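Local atomic coordinates of cellulose hydrolase (Bacillus licheniformis, PDB entry 4YZT), a protein that hydrolyses internal beta-1,4-glucosidic bonds of cellulose as a family 5 endoglucanase and binds cellotetraose. Residues L41-V44 with S49-N52; F60-D65 with D309-A314; P45-G48 with P53-R56; A66-V71 with R316-P321. All blocks are in the same frame, centred on the assembly; numbering follows the deposited sequence.

Contact 1. Residues L41-V44 with S49-N52; sequences LDAV and SWNN. With BGC (beta-D-glucopyranose), chain B; BGC (beta-D-glucopyranose), chain C; EDO (1,2-ethanediol), chain D.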
loop_
_atom_site.group_PDB
_atom_site.type_symbol
_atom_site.label_atom_id
_atom_site.label_comp_id
_atom_site.label_asym_id
_atom_site.label_seq_id
_atom_site.Cartn_x
_atom_site.Cartn_y
_atom_site.Cartn_z
ATOM N N LEU A 41 -14.015 8.334 -4.070
ATOM C CA LEU A 41 -14.459 9.727 -4.219
ATOM C C LEU A 41 -13.308 10.638 -4.665
ATOM O O LEU A 41 -13.539 11.796 -5.024
ATOM C CB LEU A 41 -15.085 10.258 -2.936
ATOM C CG LEU A 41 -16.470 9.665 -2.654
ATOM C CD1 LEU A 41 -16.351 8.342 -1.906
ATOM C CD2 LEU A 41 -17.312 10.632 -1.849
ATOM N N ASP A 42 -12.081 10.112 -4.642
ATOM C CA ASP A 42 -10.908 10.859 -5.106
ATOM C C ASP A 42 -10.644 10.649 -6.599
ATOM O O ASP A 42 -9.752 11.286 -7.157
ATOM C CB ASP A 42 -9.644 10.473 -4.319
ATOM C CG ASP A 42 -9.492 8.961 -4.152
ATOM O OD1 ASP A 42 -10.513 8.304 -3.856
ATOM O OD2 ASP A 42 -8.366 8.436 -4.312
ATOM N N ALA A 43 -11.406 9.769 -7.242
ATOM C CA ALA A 43 -11.191 9.525 -8.670
ATOM C C ALA A 43 -11.595 10.720 -9.529
ATOM O O ALA A 43 -12.350 11.599 -9.099
ATOM C CB ALA A 43 -11.949 8.266 -9.127
ATOM N N VAL A 44 -11.106 10.713 -10.766
ATOM C CA VAL A 44 -11.157 11.867 -11.667
ATOM C C VAL A 44 -11.726 11.462 -13.018
ATOM O O VAL A 44 -11.179 10.568 -13.667
ATOM C CB VAL A 44 -9.732 12.471 -11.864
ATOM C CG1 VAL A 44 -9.736 13.549 -12.949
ATOM C CG2 VAL A 44 -9.191 13.022 -10.562
ATOM N N SER A 49 -14.928 6.768 -11.688
ATOM C CA SER A 49 -14.212 7.011 -12.947
ATOM C C SER A 49 -12.991 6.102 -13.106
ATOM O O SER A 49 -12.540 5.838 -14.228
ATOM C CB SER A 49 -13.762 8.476 -13.049
ATOM O OG SER A 49 -14.849 9.339 -13.337
ATOM N N TRP A 50 -12.452 5.640 -11.982
ATOM C CA TRP A 50 -11.290 4.763 -12.007
ATOM C C TRP A 50 -11.697 3.289 -11.774
ATOM O O TRP A 50 -12.715 2.834 -12.303
ATOM C CB TRP A 50 -10.250 5.243 -10.989
ATOM C CG TRP A 50 -9.608 6.586 -11.403
ATOM C CD1 TRP A 50 -9.731 7.210 -12.611
ATOM C CD2 TRP A 50 -8.755 7.427 -10.603
ATOM N NE1 TRP A 50 -9.005 8.389 -12.619
ATOM C CE2 TRP A 50 -8.401 8.544 -11.397
ATOM C CE3 TRP A 50 -8.268 7.351 -9.291
ATOM C CZ2 TRP A 50 -7.569 9.570 -10.922
ATOM C CZ3 TRP A 50 -7.434 8.371 -8.823
ATOM C CH2 TRP A 50 -7.105 9.467 -9.636
ATOM N N ASN A 51 -10.906 2.545 -11.011
ATOM C CA ASN A 51 -11.063 1.082 -10.949
ATOM C C ASN A 51 -12.126 0.567 -9.969
ATOM O O ASN A 51 -12.467 -0.617 -10.003
ATOM C CB ASN A 51 -9.718 0.439 -10.591
ATOM C CG ASN A 51 -9.173 0.948 -9.261
ATOM O OD1 ASN A 51 -8.868 2.137 -9.119
ATOM N ND2 ASN A 51 -9.050 0.052 -8.281
ATOM N N ASN A 52 -12.625 1.429 -9.088
ATOM C CA ASN A 52 -13.717 1.050 -8.190
ATOM C C ASN A 52 -15.031 1.683 -8.602
ATOM O O ASN A 52 -15.046 2.824 -9.040
ATOM C CB ASN A 52 -13.411 1.456 -6.751
ATOM C CG ASN A 52 -12.107 0.897 -6.255
ATOM O OD1 ASN A 52 -11.964 -0.320 -6.093
ATOM N ND2 ASN A 52 -11.135 1.787 -5.997
HETATM C C2 BGC B . -5.072 5.983 -12.102
HETATM C C3 BGC B . -6.364 5.509 -12.704
HETATM C C4 BGC B . -6.528 4.036 -12.635
HETATM C C5 BGC B . -6.287 3.547 -11.238
HETATM C C6 BGC B . -6.297 2.056 -11.235
HETATM C C1 BGC B . -4.948 5.507 -10.687
HETATM O O2 BGC B . -4.966 7.416 -12.129
HETATM O O3 BGC B . -6.422 5.944 -14.081
HETATM O O4 BGC B . -7.897 3.599 -12.922
HETATM O O5 BGC B . -5.003 4.043 -10.699
HETATM O O6 BGC B . -5.182 1.612 -11.963
HETATM C C2 BGC C . -9.112 2.281 -14.506
HETATM C C3 BGC C . -9.468 2.154 -15.900
HETATM C C4 BGC C . -9.993 3.425 -16.471
HETATM C C5 BGC C . -9.025 4.615 -16.266
HETATM C C6 BGC C . -9.653 5.837 -16.621
HETATM C C1 BGC C . -8.145 3.390 -14.294
HETATM O O2 BGC C . -8.545 0.981 -14.006
HETATM O O3 BGC C . -10.511 1.110 -16.055
HETATM O O4 BGC C . -10.237 3.273 -17.877
HETATM O O5 BGC C . -8.689 4.665 -14.803
HETATM O O6 BGC C . -8.969 6.863 -15.980
HETATM C C1 EDO D . -11.216 9.910 -17.089
HETATM O O1 EDO D . -10.927 9.130 -15.922
HETATM C C2 EDO D . -10.997 9.054 -18.335
HETATM O O2 EDO D . -11.795 7.863 -18.249
#

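Contact 2. Residues F60-D65 with D309-A314; sequences FDDIRD and DQFDRA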
loop_
_atom_site.group_PDB
_atom_site.type_symbol
_atom_site.label_atom_id
_atom_site.label_comp_id
_atom_site.label_asym_id
_atom_site.label_seq_id
_atom_site.Cartn_x
_atom_site.Cartn_y
_atom_site.Cartn_z
ATOM N N PHE A 60 -18.393 -0.585 4.208
ATOM C CA PHE A 60 -17.999 -0.083 5.523
ATOM C C PHE A 60 -18.252 -1.113 6.623
ATOM O O PHE A 60 -17.504 -1.182 7.602
ATOM C CB PHE A 60 -18.703 1.243 5.820
ATOM C CG PHE A 60 -18.180 2.376 4.981
ATOM C CD1 PHE A 60 -16.959 2.951 5.277
ATOM C CD2 PHE A 60 -18.878 2.818 3.854
ATOM C CE1 PHE A 60 -16.426 3.972 4.489
ATOM C CE2 PHE A 60 -18.356 3.852 3.060
ATOM C CZ PHE A 60 -17.133 4.429 3.384
ATOM N N ASP A 61 -19.284 -1.928 6.447
ATOM C CA ASP A 61 -19.513 -3.039 7.360
ATOM C C ASP A 61 -18.374 -4.053 7.255
ATOM O O ASP A 61 -17.976 -4.645 8.256
ATOM C CB ASP A 61 -20.852 -3.698 7.067
ATOM C CG ASP A 61 -22.021 -2.822 7.462
ATOM O OD1 ASP A 61 -22.025 -2.259 8.587
ATOM O OD2 ASP A 61 -22.927 -2.689 6.631
ATOM N N ASP A 62 -17.858 -4.242 6.041
ATOM C CA ASP A 62 -16.778 -5.187 5.797
ATOM C C ASP A 62 -15.492 -4.695 6.456
ATOM O O ASP A 62 -14.721 -5.480 7.011
ATOM C CB ASP A 62 -16.560 -5.393 4.285
ATOM C CG ASP A 62 -17.690 -6.189 3.617
ATOM O OD1 ASP A 62 -18.425 -6.900 4.322
ATOM O OD2 ASP A 62 -17.837 -6.104 2.373
ATOM N N ILE A 63 -15.263 -3.387 6.409
ATOM C CA ILE A 63 -14.051 -2.832 7.005
ATOM C C ILE A 63 -14.170 -2.878 8.526
ATOM O O ILE A 63 -13.187 -3.100 9.241
ATOM C CB ILE A 63 -13.806 -1.405 6.524
ATOM C CG1 ILE A 63 -13.629 -1.419 5.001
ATOM C CG2 ILE A 63 -12.553 -0.832 7.168
ATOM C CD1 ILE A 63 -12.439 -2.273 4.529
ATOM N N ARG A 64 -15.381 -2.683 9.020
ATOM C CA ARG A 64 -15.627 -2.853 10.446
ATOM C C ARG A 64 -15.360 -4.299 10.874
ATOM O O ARG A 64 -14.711 -4.546 11.900
ATOM C CB ARG A 64 -17.061 -2.444 10.783
ATOM C CG ARG A 64 -17.381 -2.375 12.259
ATOM C CD ARG A 64 -18.889 -2.307 12.399
ATOM N NE ARG A 64 -19.317 -1.357 13.404
ATOM C CZ ARG A 64 -20.552 -0.881 13.503
ATOM N NH1 ARG A 64 -21.511 -1.269 12.653
ATOM N NH2 ARG A 64 -20.829 -0.014 14.465
ATOM N N ASP A 65 -15.852 -5.254 10.087
ATOM C CA ASP A 65 -15.668 -6.668 10.414
ATOM C C ASP A 65 -14.188 -7.014 10.571
ATOM O O ASP A 65 -13.824 -7.850 11.398
ATOM C CB ASP A 65 -16.272 -7.570 9.338
ATOM C CG ASP A 65 -17.777 -7.578 9.356
ATOM O OD1 ASP A 65 -18.372 -7.009 10.302
ATOM O OD2 ASP A 65 -18.364 -8.185 8.435
ATOM N N ASP A 309 -5.106 -3.638 -4.369
ATOM C CA ASP A 309 -3.938 -4.210 -3.700
ATOM C C ASP A 309 -4.284 -5.021 -2.455
ATOM O O ASP A 309 -3.580 -5.970 -2.157
ATOM C CB ASP A 309 -2.933 -3.103 -3.295
ATOM C CG ASP A 309 -2.199 -2.503 -4.473
ATOM O OD1 ASP A 309 -2.111 -3.183 -5.521
ATOM O OD2 ASP A 309 -1.723 -1.343 -4.397
ATOM N N GLN A 310 -5.373 -4.694 -1.759
ATOM C CA GLN A 310 -5.697 -5.433 -0.534
ATOM C C GLN A 310 -7.131 -5.948 -0.547
ATOM O O GLN A 310 -7.383 -7.051 -1.011
ATOM C CB GLN A 310 -5.446 -4.558 0.696
ATOM C CG GLN A 310 -4.059 -3.878 0.749
ATOM C CD GLN A 310 -2.888 -4.854 0.758
ATOM O OE1 GLN A 310 -3.056 -6.064 0.943
ATOM N NE2 GLN A 310 -1.687 -4.325 0.540
ATOM N N PHE A 311 -8.074 -5.163 -0.041
ATOM C CA PHE A 311 -9.451 -5.646 0.062
ATOM C C PHE A 311 -10.197 -5.662 -1.281
ATOM O O PHE A 311 -10.337 -4.633 -1.950
ATOM C CB PHE A 311 -10.235 -4.807 1.067
ATOM C CG PHE A 311 -11.631 -5.311 1.303
ATOM C CD1 PHE A 311 -11.832 -6.560 1.867
ATOM C CD2 PHE A 311 -12.739 -4.537 0.972
ATOM C CE1 PHE A 311 -13.115 -7.052 2.093
ATOM C CE2 PHE A 311 -14.027 -5.016 1.196
ATOM C CZ PHE A 311 -14.214 -6.272 1.750
ATOM N N ASP A 312 -10.702 -6.839 -1.658
ATOM C CA ASP A 312 -11.516 -6.988 -2.866
ATOM C C ASP A 312 -12.969 -6.706 -2.507
ATOM O O ASP A 312 -13.652 -7.565 -1.949
ATOM C CB ASP A 312 -11.360 -8.400 -3.451
ATOM C CG ASP A 312 -12.116 -8.603 -4.777
ATOM O OD1 ASP A 312 -13.126 -7.919 -5.046
ATOM O OD2 ASP A 312 -11.704 -9.496 -5.552
ATOM N N ARG A 313 -13.436 -5.503 -2.828
ATOM C CA ARG A 313 -14.777 -5.059 -2.449
ATOM C C ARG A 313 -15.902 -5.860 -3.094
ATOM O O ARG A 313 -16.959 -6.029 -2.488
ATOM C CB ARG A 313 -14.956 -3.574 -2.797
ATOM C CG ARG A 313 -13.915 -2.672 -2.125
ATOM C CD ARG A 313 -14.042 -1.220 -2.598
ATOM N NE ARG A 313 -12.857 -0.432 -2.259
ATOM C CZ ARG A 313 -12.683 0.827 -2.647
ATOM N NH1 ARG A 313 -13.624 1.422 -3.375
ATOM N NH2 ARG A 313 -11.579 1.480 -2.314
ATOM N N ALA A 314 -15.696 -6.334 -4.322
ATOM C CA ALA A 314 -16.736 -7.092 -5.016
ATOM C C ALA A 314 -16.895 -8.485 -4.417
ATOM O O ALA A 314 -18.017 -8.949 -4.203
ATOM C CB ALA A 314 -16.436 -7.191 -6.519
HETATM O O HOH W 1 -17.399 -4.539 0.026
#

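Contact 3. Residues P45-G48 with P53-R56; sequences PTEG and PPVR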
loop_
_atom_site.group_PDB
_atom_site.type_symbol
_atom_site.label_atom_id
_atom_site.label_comp_id
_atom_site.label_asym_id
_atom_site.label_seq_id
_atom_site.Cartn_x
_atom_site.Cartn_y
_atom_site.Cartn_z
ATOM N N PRO A 45 -12.799 12.130 -13.470
ATOM C CA PRO A 45 -13.411 13.337 -12.880
ATOM C C PRO A 45 -14.377 13.099 -11.712
ATOM O O PRO A 45 -14.714 14.053 -11.004
ATOM C CB PRO A 45 -14.170 13.951 -14.068
ATOM C CG PRO A 45 -14.536 12.753 -14.921
ATOM C CD PRO A 45 -13.359 11.819 -14.800
ATOM N N THR A 46 -14.830 11.871 -11.507
ATOM C CA THR A 46 -15.813 11.648 -10.462
ATOM C C THR A 46 -15.722 10.244 -9.864
ATOM O O THR A 46 -14.921 9.406 -10.302
ATOM C CB THR A 46 -17.247 11.910 -10.990
ATOM O OG1 THR A 46 -18.164 11.958 -9.886
ATOM C CG2 THR A 46 -17.689 10.837 -11.990
ATOM N N GLU A 47 -16.516 10.010 -8.824
ATOM C CA GLU A 47 -16.563 8.716 -8.177
ATOM C C GLU A 47 -16.979 7.660 -9.188
ATOM O O GLU A 47 -18.012 7.796 -9.850
ATOM C CB GLU A 47 -17.537 8.733 -6.996
ATOM C CG GLU A 47 -17.503 7.458 -6.145
ATOM C CD GLU A 47 -18.618 7.399 -5.092
ATOM O OE1 GLU A 47 -19.543 8.238 -5.126
ATOM O OE2 GLU A 47 -18.571 6.498 -4.226
ATOM N N GLY A 48 -16.158 6.623 -9.310
ATOM C CA GLY A 48 -16.425 5.532 -10.225
ATOM C C GLY A 48 -15.666 5.670 -11.533
ATOM O O GLY A 48 -15.759 4.801 -12.407
ATOM N N PRO A 53 -16.149 0.959 -8.432
ATOM C CA PRO A 53 -17.470 1.568 -8.618
ATOM C C PRO A 53 -17.794 2.476 -7.436
ATOM O O PRO A 53 -17.046 2.451 -6.459
ATOM C CB PRO A 53 -18.400 0.357 -8.649
ATOM C CG PRO A 53 -17.746 -0.587 -7.690
ATOM C CD PRO A 53 -16.253 -0.407 -7.881
ATOM N N PRO A 54 -18.878 3.265 -7.512
ATOM C CA PRO A 54 -19.257 4.023 -6.311
ATOM C C PRO A 54 -19.434 3.086 -5.110
ATOM O O PRO A 54 -20.002 1.990 -5.243
ATOM C CB PRO A 54 -20.569 4.694 -6.716
ATOM C CG PRO A 54 -20.474 4.816 -8.229
ATOM C CD PRO A 54 -19.737 3.581 -8.668
ATOM N N VAL A 55 -18.919 3.503 -3.957
ATOM C CA VAL A 55 -18.823 2.601 -2.816
ATOM C C VAL A 55 -20.210 2.185 -2.342
ATOM O O VAL A 55 -21.140 2.993 -2.294
ATOM C CB VAL A 55 -18.016 3.241 -1.646
ATOM C CG1 VAL A 55 -18.668 4.538 -1.176
ATOM C CG2 VAL A 55 -17.858 2.245 -0.490
ATOM N N ARG A 56 -20.354 0.897 -2.042
ATOM C CA ARG A 56 -21.578 0.378 -1.459
ATOM C C ARG A 56 -21.523 0.536 0.053
ATOM O O ARG A 56 -20.450 0.446 0.641
ATOM C CB ARG A 56 -21.775 -1.094 -1.831
ATOM C CG ARG A 56 -21.524 -1.393 -3.295
ATOM C CD ARG A 56 -22.773 -1.209 -4.130
ATOM N NE ARG A 56 -23.923 -1.891 -3.542
ATOM C CZ ARG A 56 -24.079 -3.215 -3.526
ATOM N NH1 ARG A 56 -23.151 -4.007 -4.058
ATOM N NH2 ARG A 56 -25.160 -3.748 -2.971
#

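Contact 4. Residues A66-V71 with R316-P321; sequences AGFKSV and RQWRDP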
loop_
_atom_site.group_PDB
_atom_site.type_symbol
_atom_site.label_atom_id
_atom_site.label_comp_id
_atom_site.label_asym_id
_atom_site.label_seq_id
_atom_site.Cartn_x
_atom_site.Cartn_y
_atom_site.Cartn_z
ATOM N N ALA A 66 -13.354 -6.360 9.768
ATOM C CA ALA A 66 -11.912 -6.593 9.754
ATOM C C ALA A 66 -11.224 -6.110 11.038
ATOM O O ALA A 66 -10.216 -6.679 11.464
ATOM C CB ALA A 66 -11.294 -5.911 8.552
ATOM N N GLY A 67 -11.767 -5.055 11.640
ATOM C CA GLY A 67 -11.233 -4.538 12.888
ATOM C C GLY A 67 -10.496 -3.214 12.777
ATOM O O GLY A 67 -9.784 -2.831 13.702
ATOM N N PHE A 68 -10.658 -2.500 11.666
ATOM C CA PHE A 68 -10.067 -1.155 11.592
ATOM C C PHE A 68 -10.853 -0.204 12.490
ATOM O O PHE A 68 -12.073 -0.321 12.614
ATOM C CB PHE A 68 -10.013 -0.654 10.147
ATOM C CG PHE A 68 -9.057 -1.436 9.303
ATOM C CD1 PHE A 68 -7.708 -1.106 9.288
ATOM C CD2 PHE A 68 -9.490 -2.540 8.582
ATOM C CE1 PHE A 68 -6.798 -1.842 8.531
ATOM C CE2 PHE A 68 -8.588 -3.278 7.825
ATOM C CZ PHE A 68 -7.243 -2.923 7.810
ATOM N N LYS A 69 -10.150 0.712 13.145
ATOM C CA LYS A 69 -10.812 1.682 14.019
ATOM C C LYS A 69 -11.099 3.007 13.304
ATOM O O LYS A 69 -11.940 3.797 13.740
ATOM C CB LYS A 69 -9.972 1.947 15.265
ATOM C CG LYS A 69 -9.863 0.756 16.203
ATOM C CD LYS A 69 -9.145 1.170 17.478
ATOM C CE LYS A 69 -8.891 -0.001 18.409
ATOM N NZ LYS A 69 -8.131 0.461 19.611
ATOM N N SER A 70 -10.394 3.270 12.216
ATOM C CA SER A 70 -10.600 4.529 11.507
ATOM C C SER A 70 -10.541 4.338 9.993
ATOM O O SER A 70 -9.958 3.372 9.507
ATOM C CB SER A 70 -9.567 5.577 11.948
ATOM O OG SER A 70 -8.245 5.155 11.654
ATOM N N VAL A 71 -11.192 5.240 9.262
ATOM C CA VAL A 71 -11.125 5.243 7.814
ATOM C C VAL A 71 -10.800 6.647 7.315
ATOM O O VAL A 71 -11.230 7.646 7.892
ATOM C CB VAL A 71 -12.441 4.738 7.149
ATOM C CG1 VAL A 71 -12.795 3.338 7.659
ATOM C CG2 VAL A 71 -13.595 5.702 7.387
ATOM N N ARG A 316 -15.808 -9.198 -1.490
ATOM C CA ARG A 316 -15.909 -8.936 -0.060
ATOM C C ARG A 316 -14.947 -9.825 0.724
ATOM O O ARG A 316 -15.302 -10.399 1.753
ATOM C CB ARG A 316 -17.344 -9.122 0.418
ATOM C CG ARG A 316 -18.350 -8.340 -0.426
ATOM C CD ARG A 316 -19.758 -8.419 0.134
ATOM N NE ARG A 316 -19.859 -7.852 1.476
ATOM C CZ ARG A 316 -20.998 -7.754 2.150
ATOM N NH1 ARG A 316 -22.125 -8.189 1.603
ATOM N NH2 ARG A 316 -21.012 -7.229 3.366
ATOM N N GLN A 317 -13.721 -9.921 0.219
ATOM C CA GLN A 317 -12.669 -10.717 0.836
ATOM C C GLN A 317 -11.324 -10.023 0.658
ATOM O O GLN A 317 -11.134 -9.252 -0.279
ATOM C CB GLN A 317 -12.625 -12.123 0.232
ATOM C CG GLN A 317 -13.826 -12.980 0.594
ATOM C CD GLN A 317 -13.929 -14.235 -0.252
ATOM O OE1 GLN A 317 -13.146 -14.435 -1.181
ATOM N NE2 GLN A 317 -14.901 -15.087 0.064
ATOM N N TRP A 318 -10.387 -10.301 1.554
ATOM C CA TRP A 318 -9.045 -9.744 1.440
ATOM C C TRP A 318 -8.158 -10.621 0.560
ATOM O O TRP A 318 -8.147 -11.833 0.722
ATOM C CB TRP A 318 -8.441 -9.586 2.832
ATOM C CG TRP A 318 -9.207 -8.587 3.640
ATOM C CD1 TRP A 318 -10.367 -8.797 4.321
ATOM C CD2 TRP A 318 -8.886 -7.207 3.809
ATOM N NE1 TRP A 318 -10.784 -7.634 4.919
ATOM C CE2 TRP A 318 -9.886 -6.641 4.628
ATOM C CE3 TRP A 318 -7.843 -6.387 3.348
ATOM C CZ2 TRP A 318 -9.876 -5.298 5.003
ATOM C CZ3 TRP A 318 -7.829 -5.060 3.736
ATOM C CH2 TRP A 318 -8.845 -4.527 4.541
ATOM N N ARG A 319 -7.426 -10.010 -0.373
ATOM C CA ARG A 319 -6.589 -10.770 -1.308
ATOM C C ARG A 319 -5.416 -11.451 -0.596
ATOM O O ARG A 319 -4.906 -12.476 -1.045
ATOM C CB ARG A 319 -6.066 -9.852 -2.422
ATOM C CG ARG A 319 -7.146 -9.360 -3.381
ATOM C CD ARG A 319 -6.580 -8.378 -4.402
ATOM N NE ARG A 319 -7.603 -7.897 -5.329
ATOM C CZ ARG A 319 -8.333 -6.799 -5.129
ATOM N NH1 ARG A 319 -8.151 -6.061 -4.039
ATOM N NH2 ARG A 319 -9.238 -6.436 -6.029
ATOM N N ASP A 320 -4.987 -10.856 0.509
ATOM C CA ASP A 320 -3.957 -11.429 1.373
ATOM C C ASP A 320 -4.468 -11.299 2.802
ATOM O O ASP A 320 -4.297 -10.260 3.430
ATOM C CB ASP A 320 -2.617 -10.701 1.191
ATOM C CG ASP A 320 -1.490 -11.301 2.028
ATOM O OD1 ASP A 320 -1.768 -12.132 2.913
ATOM O OD2 ASP A 320 -0.318 -10.930 1.797
ATOM N N PRO A 321 -5.130 -12.339 3.309
ATOM C CA PRO A 321 -5.774 -12.206 4.615
ATOM C C PRO A 321 -4.762 -12.108 5.749
ATOM O O PRO A 321 -5.054 -11.497 6.778
ATOM C CB PRO A 321 -6.585 -13.494 4.740
ATOM C CG PRO A 321 -6.742 -13.975 3.353
ATOM C CD PRO A 321 -5.514 -13.594 2.635
#

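Contact 1. Residues L41-V44 with S49-N52
Ala-43 and Val-44 lie against the indole of Trp-50 in an apolar, CH-pi contact at the glycan pocket, within the loop that joins barrel strand 34-36 to helix 57-66. The ring is layered between protein and sugar. Over one face sits Ala-43, whose CA stands 3.7 Å from the centroid of the six-membered ring of Trp-50, almost on the ring normal (13° off), while its methyl CB reaches Trp-50 CD2 at 3.6 Å. On the opposite face lies the glucose of chain B, with its C3 3.7 Å from Trp-50 CG. With CG anti to the carbonyl carbon (chi1 -69°), the indole comes alongside Val-44, whose CB meets Trp-50 CZ2 at 3.7 Å. Alanine suits the spot because a single methyl lets the backbone come this close to a flat ring. Asp-42 is fixed through the backbone nitrogens of Asn-39 and Thr-40. An alanine at Trp-50 would remove the indole and is likely to leave the chain B glucose without its aromatic wall and open a gap beside Ala-43 and Val-44. Backed by Ala-43 on one face, the indole probably binds the glucose on the other largely through dispersion, a common role for aromatic residues in glycosidases.

Contact 2. Residues F60-D65 with D309-A314
Phe-311 and Asp-62 meet because each side chain leaves its backbone in a suitable direction: the phenyl CG is anti to its backbone N (chi1 -176°), which carries the ring toward helix 57-66, and the carboxylate carbon of Asp-62 is anti to its carbonyl carbon (chi1 -71°), beside the backbone N. The two side chains cross at about a right angle, with the carboxylate and ring planes 65° apart. The closest approach is Asp-62 CB to Phe-311 CZ at 3.6 Å, so the methylene of the aspartate makes the main touch. Asp-62 OD2 lies in the ring plane at the edge, 3.7 Å from Phe-311 CZ, where the slightly positive ring hydrogens are probably a tolerable neighbour for a carboxylate oxygen. Ile-63 adds a looser apolar contact, CD1 to Phe-311 CD2 at 4.2 Å, and a branched aliphatic chain fits this buried place beside the aromatic ring.

Arg-316 holds the Asp-62 carboxylate by both oxygens, its NH2 in a salt bridge to OD1 and its NE close to OD2. Asp-62 OD2 also accepts a hydrogen bond at 2.9 Å from water 1, which donates in turn to Arg-313 O at 3.0 Å. An aspartate works here because its short chain offers a carbon to the ring and both oxygens to polar partners.

Phe-311 belongs to the small antiparallel pair 311-312 and 317-318, and its ring also meets Trp-318 of the second strand. Ile-63 touches that same tryptophan, while Phe-60, on the same helix, packs against helix 91-105.

Contact 3. Residues P45-G48 with P53-R56
Gly-48 and Pro-53 bring the two backbones together, their CA atoms 4.4 Å apart, where the loop between strand 34-36 and helix 57-66 doubles back on itself. Neither segment is helix or strand. At a phi of 98° Gly-48 takes a conformation in which a CB would be jammed against the carbonyl oxygen of the residue before, and that CB would also come tight against Pro-54 CD. Without it, Gly-48 CA can rest 4.1 Å from Pro-54 CD. The two successive prolines hold the returning chain in an extended course, since each ring fixes its own phi.

Glu-47 spans the gap between the segments. Its CG is anti to the backbone N (chi1 -172°) and the chain stays extended beyond it, carrying the carboxylate across Pro-54 to the next peptide. There Glu-47 OE2 accepts a hydrogen bond from Val-55 N at 3.0 Å, with an N-H...O angle of 156°; the donor stands above the carboxylate plane. On the way the carboxylate passes beside Pro-54, with Glu-47 CD 3.6 Å from Pro-54 CA, and Glu-47 OE2 also lies 3.6 Å from Val-55 CG1.

The other oxygen, OE1, makes a salt bridge with Arg-96 of helix 91-105, which in turn donates to Val-55 O. A glutamine in place of Glu-47 would probably leave Arg-96 without its counter-charge and weaken the tie between this loop and the helix. One carboxylate thus serves a buried backbone N-H and an arginine together, and the nearby positive charge probably favours its ionised form.

Contact 4. Residues A66-V71 with R316-P321
Phe-68 and Trp-318 reach for each other from opposite directions on the outside of the (beta/alpha)8 barrel, at the point where helix 57-66 gives way to barrel strand 70-73. Their planes are 30° apart and the Phe-68 ring centroid is 5.8 Å from that of the six-membered ring of Trp-318. The rings are slid so far that they barely overlap, and the closest touch is between single ring carbons, Phe-68 CE2 and Trp-318 CH2, at 3.5 Å. In both residues CG is anti to the carbonyl carbon, which for Trp-318 (chi1 -65°) sends the benzo part of the indole toward the end of the helix. Large flat side chains suit this place, because they can bridge backbones whose closest CA atoms, those of Ala-66 and Trp-318, are still 9.3 Å apart.

Gly-67 ends the helix in a Schellman motif, its positive phi of 108° being readily reached without a side chain, and the chain then turns to present Phe-68. Ile-63 also packs on Phe-68, as do Val-327 and Ile-328 of helix 321-330, and Lys-324 makes a cation-pi contact with Trp-318. On the facing segment, Arg-316 and Gln-317 form a G1 beta bulge opposite Asp-312. Ala-66, small enough to let the indole come close to the chain just before Gly-67, sets its CB 3.9 Å from Trp-318 CZ2.

Overall arrangement
The four contacts lie around the first beta-alpha unit of the barrel, up to the start of the second strand, and the segment after its last strand, 299-303. Contacts 1 and 3 share the loop from strand 34-36 to helix 57-66, with centres about 6 Å apart; the first borders the glycan, the second faces helix 91-105. Contacts 2 and 4, centres about 5 Å apart, interleave along the chain: helix 57-66 and the turn leading to strand 70-73 meet the strand pair 311-312 and 317-318, joined by the Asp-62 to Arg-316 salt bridge. Packing of Asn-52 on Arg-313 links contacts 1 and 2, whose centres are about 17 Å apart. Residues beyond the eighth strand thus close against the start of the barrel.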